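Group II chitinase (Ostrinia furnacalis, PDB 6JAX) probably hydrolyses internal linkages of chitin as a family 18 endochitinase, the part described being one catalytic domain of a much longer protein. Local coordinates at residues A[12-17]-A[347-352]; A[19-24]-A[278-283]. All blocks are in the same frame, centred on the assembly; numbering follows the deposited sequence.

Contact 1 (A[12-17]-A[347-352]). With GCS (2-amino-2-deoxy-beta-D-glucopyranose), chain C.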
loop_
_atom_site.group_PDB
_atom_site.type_symbol
_atom_site.label_atom_id
_atom_site.label_comp_id
_atom_site.label_asym_id
_atom_site.label_seq_id
_atom_site.Cartn_x
_atom_site.Cartn_y
_atom_site.Cartn_z
ATOM N N TYR A 12 2.828 1.663 6.162
ATOM C CA TYR A 12 2.985 0.218 6.225
ATOM C C TYR A 12 4.413 -0.131 6.617
ATOM O O TYR A 12 5.377 0.422 6.075
ATOM C CB TYR A 12 2.610 -0.452 4.896
ATOM C CG TYR A 12 1.116 -0.664 4.791
ATOM C CD1 TYR A 12 0.511 -1.812 5.313
ATOM C CD2 TYR A 12 0.311 0.304 4.191
ATOM C CE1 TYR A 12 -0.868 -1.983 5.237
ATOM C CE2 TYR A 12 -1.065 0.151 4.138
ATOM C CZ TYR A 12 -1.641 -0.992 4.656
ATOM O OH TYR A 12 -3.011 -1.135 4.588
ATOM N N TYR A 13 4.531 -1.043 7.572
ATOM C CA TYR A 13 5.773 -1.683 7.985
ATOM C C TYR A 13 5.769 -3.096 7.399
ATOM O O TYR A 13 4.718 -3.725 7.311
ATOM C CB TYR A 13 5.856 -1.721 9.525
ATOM C CG TYR A 13 6.962 -2.618 10.017
ATOM C CD1 TYR A 13 8.251 -2.129 10.161
ATOM C CD2 TYR A 13 6.721 -3.966 10.297
ATOM C CE1 TYR A 13 9.293 -2.972 10.585
ATOM C CE2 TYR A 13 7.748 -4.803 10.700
ATOM C CZ TYR A 13 9.020 -4.310 10.833
ATOM O OH TYR A 13 10.023 -5.169 11.240
ATOM N N THR A 14 6.940 -3.599 6.976
ATOM C CA THR A 14 7.008 -4.972 6.464
ATOM C C THR A 14 8.054 -5.773 7.239
ATOM O O THR A 14 9.202 -5.334 7.378
ATOM C CB THR A 14 7.301 -5.013 4.947
ATOM O OG1 THR A 14 8.623 -4.514 4.659
ATOM C CG2 THR A 14 6.290 -4.164 4.195
ATOM N N ASN A 15 7.651 -6.931 7.781
ATOM C CA ASN A 15 8.622 -7.700 8.556
ATOM C C ASN A 15 9.733 -8.271 7.676
ATOM O O ASN A 15 10.866 -8.437 8.156
ATOM C CB ASN A 15 7.938 -8.800 9.400
ATOM C CG ASN A 15 7.210 -9.857 8.575
ATOM O OD1 ASN A 15 7.152 -9.791 7.347
ATOM N ND2 ASN A 15 6.617 -10.840 9.275
ATOM N N TRP A 16 9.470 -8.519 6.386
ATOM C CA TRP A 16 10.499 -9.170 5.582
ATOM C C TRP A 16 11.612 -8.218 5.150
ATOM O O TRP A 16 12.627 -8.685 4.622
ATOM C CB TRP A 16 9.876 -9.868 4.351
ATOM C CG TRP A 16 9.256 -8.978 3.330
ATOM C CD1 TRP A 16 9.861 -8.443 2.213
ATOM C CD2 TRP A 16 7.890 -8.537 3.294
ATOM N NE1 TRP A 16 8.956 -7.685 1.504
ATOM C CE2 TRP A 16 7.743 -7.718 2.150
ATOM C CE3 TRP A 16 6.786 -8.731 4.136
ATOM C CZ2 TRP A 16 6.526 -7.108 1.814
ATOM C CZ3 TRP A 16 5.576 -8.128 3.797
ATOM C CH2 TRP A 16 5.457 -7.329 2.644
ATOM N N SER A 17 11.463 -6.911 5.374
ATOM C CA SER A 17 12.531 -5.966 5.064
ATOM C C SER A 17 13.747 -6.155 5.966
ATOM O O SER A 17 14.807 -5.587 5.689
ATOM C CB SER A 17 11.996 -4.526 5.162
ATOM O OG SER A 17 11.490 -4.223 6.450
ATOM N N ALA A 347 6.284 1.537 1.223
ATOM C CA ALA A 347 6.240 1.188 2.644
ATOM C C ALA A 347 7.455 1.872 3.302
ATOM O O ALA A 347 8.339 2.364 2.593
ATOM C CB ALA A 347 6.281 -0.351 2.842
ATOM N N LEU A 348 7.500 1.889 4.639
ATOM C CA LEU A 348 8.563 2.587 5.375
ATOM C C LEU A 348 9.951 2.229 4.854
ATOM O O LEU A 348 10.818 3.110 4.693
ATOM C CB LEU A 348 8.475 2.228 6.861
ATOM C CG LEU A 348 7.343 2.971 7.561
ATOM C CD1 LEU A 348 6.997 2.241 8.862
ATOM C CD2 LEU A 348 7.731 4.436 7.802
ATOM N N ASP A 349 10.183 0.946 4.602
ATOM C CA ASP A 349 11.513 0.417 4.307
ATOM C C ASP A 349 11.960 0.672 2.879
ATOM O O ASP A 349 13.073 0.284 2.518
ATOM C CB ASP A 349 11.551 -1.097 4.560
ATOM C CG ASP A 349 10.425 -1.814 3.852
ATOM O OD1 ASP A 349 9.341 -1.929 4.462
ATOM O OD2 ASP A 349 10.601 -2.207 2.678
ATOM N N LEU A 350 11.136 1.297 2.053
ATOM C CA LEU A 350 11.506 1.500 0.665
ATOM C C LEU A 350 11.895 2.935 0.334
ATOM O O LEU A 350 12.519 3.164 -0.708
ATOM C CB LEU A 350 10.354 1.052 -0.247
ATOM C CG LEU A 350 9.870 -0.397 -0.041
ATOM C CD1 LEU A 350 8.534 -0.605 -0.750
ATOM C CD2 LEU A 350 10.912 -1.443 -0.542
ATOM N N ASP A 351 11.501 3.905 1.158
ATOM C CA ASP A 351 11.998 5.268 1.054
ATOM C C ASP A 351 13.492 5.268 1.395
ATOM O O ASP A 351 14.023 4.292 1.932
ATOM C CB ASP A 351 11.180 6.150 2.009
ATOM C CG ASP A 351 11.338 7.639 1.788
ATOM O OD1 ASP A 351 11.991 8.104 0.829
ATOM O OD2 ASP A 351 10.792 8.355 2.646
ATOM N N ASP A 352 14.178 6.366 1.088
ATOM C CA ASP A 352 15.619 6.446 1.367
ATOM C C ASP A 352 15.831 6.844 2.831
ATOM O O ASP A 352 16.243 7.958 3.170
ATOM C CB ASP A 352 16.282 7.418 0.394
ATOM C CG ASP A 352 17.783 7.492 0.566
ATOM O OD1 ASP A 352 18.371 6.568 1.154
ATOM O OD2 ASP A 352 18.375 8.489 0.116
HETATM C C1 GCS C . 8.931 -12.794 2.119
HETATM C C2 GCS C . 9.103 -12.763 0.603
HETATM C C3 GCS C . 8.633 -11.473 0.049
HETATM C C4 GCS C . 7.154 -11.349 0.218
HETATM C C5 GCS C . 6.865 -11.419 1.725
HETATM C C6 GCS C . 5.383 -11.374 1.966
HETATM N N2 GCS C . 10.509 -12.968 0.145
HETATM O O3 GCS C . 8.991 -11.382 -1.360
HETATM O O4 GCS C . 6.732 -10.089 -0.349
HETATM O O5 GCS C . 7.439 -12.615 2.392
HETATM O O6 GCS C . 4.800 -12.536 1.444
HETATM O O HOH W 1 9.009 -1.527 7.094
HETATM O O HOH W 2 9.138 -4.205 1.740
#
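T14 and D349 make the central polar link. The hydroxyl OG1 of T14 donates to OD1 of D349 over 2.7 Å and meets that oxygen from above the carboxylate plane, 54° out of it. The two side chains cross at about a right angle. The torsions bring them together: T14 places OG1 between its own N and C (chi1 66°), and D349 turns CG into the same position. Two waters bridge the same pair. Water 1 accepts from T14 N and donates to D349 OD1. Water 2 donates to T14 OG1 and, at 2.6 Å, to D349 OD2. Each carboxylate oxygen therefore has a water partner in this buried place. S17 packs its methylene carbon CB against the carboxylate carbon CG of D349, while its OG turns back to donate to T14 O.

The backbones are joined by one bond, from L348 N to Y12 O at 3.0 Å. It is almost straight, with an N-H...O angle of 177°.

These bonds lie at the C-terminal end of the strands in the TIM barrel of a family 18 glycosidase, where the sugar binds. Strand 8-14 pairs in parallel with strand 342-346, and both segments run on from this pair into loops. A347 follows a cis peptide bond after W346.

Apolar contacts fill in around the polar ones. A347 CB packs on T14 CG2 at 4.0 Å and also meets Y12 CB. L348 CD1 reaches Y13 CB at 4.2 Å.

Sugar contact comes from W16. One face of its ring lies on T14 CB and the opposite face carries the glucosamine of chain C, whose C5 is 3.4 Å from W16 CD2. The end of the Y12 side chain leads away from 347-352, and its OH is hydrogen-bonded to D124.

Contact 2 (A[19-24]-A[278-283]); sequences YRPGIG and YTRAKG. With GCS (2-amino-2-deoxy-beta-D-glucopyranose), chain B.
Y278 meets P21, I23 and G24 with its ring. The edge faces P21 O, which lies in the ring plane, 3.3 Å from Y278 CD1. G24 N is 3.5 Å from the same carbon. The I23 and Y278 side chains cross obliquely, with I23 CG1 3.7 Å from Y278 CZ. No direct hydrogen bond links the two segments.

Two arginines take part, one from each segment. R280 comes from the opposite direction to P21 and lays one face of its guanidinium over the proline ring, with NH2 3.4 Å from P21 CG. Across the other pair, T279 CG2 sits over the centre of the R20 guanidinium, 4.0 Å from CZ. The aliphatic part of R20 passes Y278 O, with CG 3.5 Å away. R20 is extended from CG to NE, and this carries its flat end over to T279.

Waters bridge the polar atoms. Water 3 donates to Y19 O and Y278 O. Water 4 lies in the plane of the R20 guanidinium, at its edge, and accepts from NE over 2.8 Å; its bond to T279 O is weak.

Further out, partners fix these groups. R20 NH1 is held by D349, R280 NE by E277 O, and T279 OG1 by E289. The bond from G24 N to P21 O, 2.9 Å, closes the turn and sets these two atoms side by side next to the tyrosine ring. Y19 extends the surface to the ligand: O1 of the chain B glucosamine stands over the centre of one ring face.

The contact is at the surface and joins two loops of the family 18 domain. Segment 19-24 belongs to the loop between strands 8-14 and 38-46. Segment 278-283 leads into strand 284-286, and T279 packs on F284, A286 and, in helix 287-296, Y288.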
loop_
_atom_site.group_PDB
_atom_site.type_symbol
_atom_site.label_atom_id
_atom_site.label_comp_id
_atom_site.label_asym_id
_atom_site.label_seq_id
_atom_site.Cartn_x
_atom_site.Cartn_y
_atom_site.Cartn_z
ATOM N N TYR A 19 15.318 -8.962 6.168
ATOM C CA TYR A 19 16.154 -9.922 5.446
ATOM C C TYR A 19 16.676 -9.295 4.158
ATOM O O TYR A 19 16.350 -9.715 3.045
ATOM C CB TYR A 19 15.366 -11.187 5.139
ATOM C CG TYR A 19 14.743 -11.874 6.334
ATOM C CD1 TYR A 19 15.494 -12.723 7.134
ATOM C CD2 TYR A 19 13.394 -11.691 6.651
ATOM C CE1 TYR A 19 14.944 -13.365 8.223
ATOM C CE2 TYR A 19 12.822 -12.343 7.748
ATOM C CZ TYR A 19 13.606 -13.178 8.529
ATOM O OH TYR A 19 13.073 -13.838 9.618
ATOM N N ARG A 20 17.466 -8.243 4.337
ATOM C CA ARG A 20 18.106 -7.521 3.249
ATOM C C ARG A 20 19.545 -7.225 3.634
ATOM O O ARG A 20 19.850 -7.051 4.819
ATOM C CB ARG A 20 17.374 -6.204 2.937
ATOM C CG ARG A 20 15.995 -6.462 2.370
ATOM C CD ARG A 20 15.264 -5.191 1.931
ATOM N NE ARG A 20 13.969 -5.573 1.360
ATOM C CZ ARG A 20 12.870 -4.828 1.404
ATOM N NH1 ARG A 20 12.895 -3.637 1.981
ATOM N NH2 ARG A 20 11.737 -5.288 0.886
ATOM N N PRO A 21 20.445 -7.169 2.660
ATOM C CA PRO A 21 21.864 -6.961 2.971
ATOM C C PRO A 21 22.204 -5.505 3.237
ATOM O O PRO A 21 21.539 -4.583 2.757
ATOM C CB PRO A 21 22.562 -7.445 1.697
ATOM C CG PRO A 21 21.591 -7.086 0.618
ATOM C CD PRO A 21 20.211 -7.335 1.218
ATOM N N GLY A 22 23.282 -5.315 4.002
ATOM C CA GLY A 22 23.869 -3.992 4.166
ATOM C C GLY A 22 22.855 -2.941 4.565
ATOM O O GLY A 22 22.068 -3.116 5.506
ATOM N N ILE A 23 22.841 -1.826 3.835
ATOM C CA ILE A 23 21.999 -0.711 4.252
ATOM C C ILE A 23 20.534 -0.944 3.939
ATOM O O ILE A 23 19.695 -0.152 4.373
ATOM C CB ILE A 23 22.430 0.610 3.598
ATOM C CG1 ILE A 23 22.273 0.517 2.086
ATOM C CG2 ILE A 23 23.840 0.941 4.005
ATOM C CD1 ILE A 23 22.444 1.830 1.406
ATOM N N GLY A 24 20.208 -2.004 3.205
ATOM C CA GLY A 24 18.807 -2.301 2.947
ATOM C C GLY A 24 18.103 -2.965 4.107
ATOM O O GLY A 24 16.865 -3.041 4.106
ATOM N N TYR A 278 19.098 -4.831 -3.325
ATOM C CA TYR A 278 18.572 -4.959 -1.997
ATOM C C TYR A 278 17.180 -5.597 -1.904
ATOM O O TYR A 278 16.923 -6.298 -1.019
ATOM C CB TYR A 278 18.482 -3.600 -1.312
ATOM C CG TYR A 278 19.807 -2.954 -1.135
ATOM C CD1 TYR A 278 20.602 -3.269 -0.086
ATOM C CD2 TYR A 278 20.268 -2.070 -2.043
ATOM C CE1 TYR A 278 21.839 -2.703 0.060
ATOM C CE2 TYR A 278 21.489 -1.481 -1.906
ATOM C CZ TYR A 278 22.289 -1.812 -0.852
ATOM O OH TYR A 278 23.481 -1.239 -0.712
ATOM N N THR A 279 16.290 -5.272 -2.811
ATOM C CA THR A 279 14.933 -5.799 -2.746
ATOM C C THR A 279 14.759 -7.088 -3.540
ATOM O O THR A 279 13.835 -7.857 -3.244
ATOM C CB THR A 279 13.932 -4.736 -3.219
ATOM O OG1 THR A 279 14.318 -4.248 -4.512
ATOM C CG2 THR A 279 13.908 -3.575 -2.220
ATOM N N ARG A 280 15.628 -7.346 -4.519
ATOM C CA ARG A 280 15.785 -8.674 -5.115
ATOM C C ARG A 280 14.465 -9.227 -5.647
ATOM O O ARG A 280 14.109 -10.383 -5.411
ATOM C CB ARG A 280 16.420 -9.633 -4.103
ATOM C CG ARG A 280 17.826 -9.180 -3.753
ATOM C CD ARG A 280 18.518 -10.127 -2.808
ATOM N NE ARG A 280 19.890 -9.690 -2.551
ATOM C CZ ARG A 280 20.697 -10.245 -1.650
ATOM N NH1 ARG A 280 20.270 -11.257 -0.906
ATOM N NH2 ARG A 280 21.928 -9.783 -1.483
ATOM N N ALA A 281 13.740 -8.385 -6.381
ATOM C CA ALA A 281 12.458 -8.754 -6.972
ATOM C C ALA A 281 12.400 -8.162 -8.373
ATOM O O ALA A 281 12.373 -6.935 -8.527
ATOM C CB ALA A 281 11.301 -8.241 -6.113
ATOM N N LYS A 282 12.383 -9.027 -9.387
ATOM C CA LYS A 282 12.295 -8.570 -10.764
ATOM C C LYS A 282 11.050 -7.715 -10.955
ATOM O O LYS A 282 9.959 -8.081 -10.502
ATOM C CB LYS A 282 12.275 -9.782 -11.705
ATOM C CG LYS A 282 12.113 -9.446 -13.165
ATOM C CD LYS A 282 12.130 -10.726 -14.020
ATOM C CE LYS A 282 10.945 -11.627 -13.693
ATOM N NZ LYS A 282 10.728 -12.675 -14.737
ATOM N N GLY A 283 11.212 -6.567 -11.624
ATOM C CA GLY A 283 10.103 -5.655 -11.851
ATOM C C GLY A 283 9.874 -4.635 -10.751
ATOM O O GLY A 283 8.962 -3.812 -10.875
HETATM C C1 GCS B . 12.804 -15.592 4.753
HETATM C C2 GCS B . 11.622 -15.171 5.598
HETATM C C3 GCS B . 10.434 -14.735 4.795
HETATM C C4 GCS B . 10.676 -13.818 3.608
HETATM C C5 GCS B . 12.022 -14.145 2.909
HETATM C C6 GCS B . 12.652 -12.981 2.222
HETATM N N2 GCS B . 11.291 -16.350 6.466
HETATM O O1 GCS B . 13.872 -15.808 5.572
HETATM O O3 GCS B . 9.544 -14.060 5.723
HETATM O O4 GCS B . 9.546 -13.986 2.698
HETATM O O5 GCS B . 13.141 -14.498 3.800
HETATM O O6 GCS B . 13.992 -13.363 1.999
HETATM O O HOH W 3 16.903 -9.361 -0.059
HETATM O O HOH W 4 13.410 -8.009 0.064
#

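Overall arrangement
From the N terminus, strand 8-14 enters the barrel; its end and the turn that follows form the first half of contact 1. The chain then makes the loop that holds 19-24, the first half of contact 2. Some 250 residues later, 278-283 closes contact 2, just ahead of strand 284-286. Strand 342-346 comes later, and the loop after it closes contact 1. Contact 2 is thus the inner closure and contact 1 the outer one. Contact 1 joins the end of the first barrel strand and its turn to the loop after the last strand, in the buried interior; contact 2 joins loops at the surface. The R20–D349 salt bridge connects them, and L350 packs on both R20 and T279.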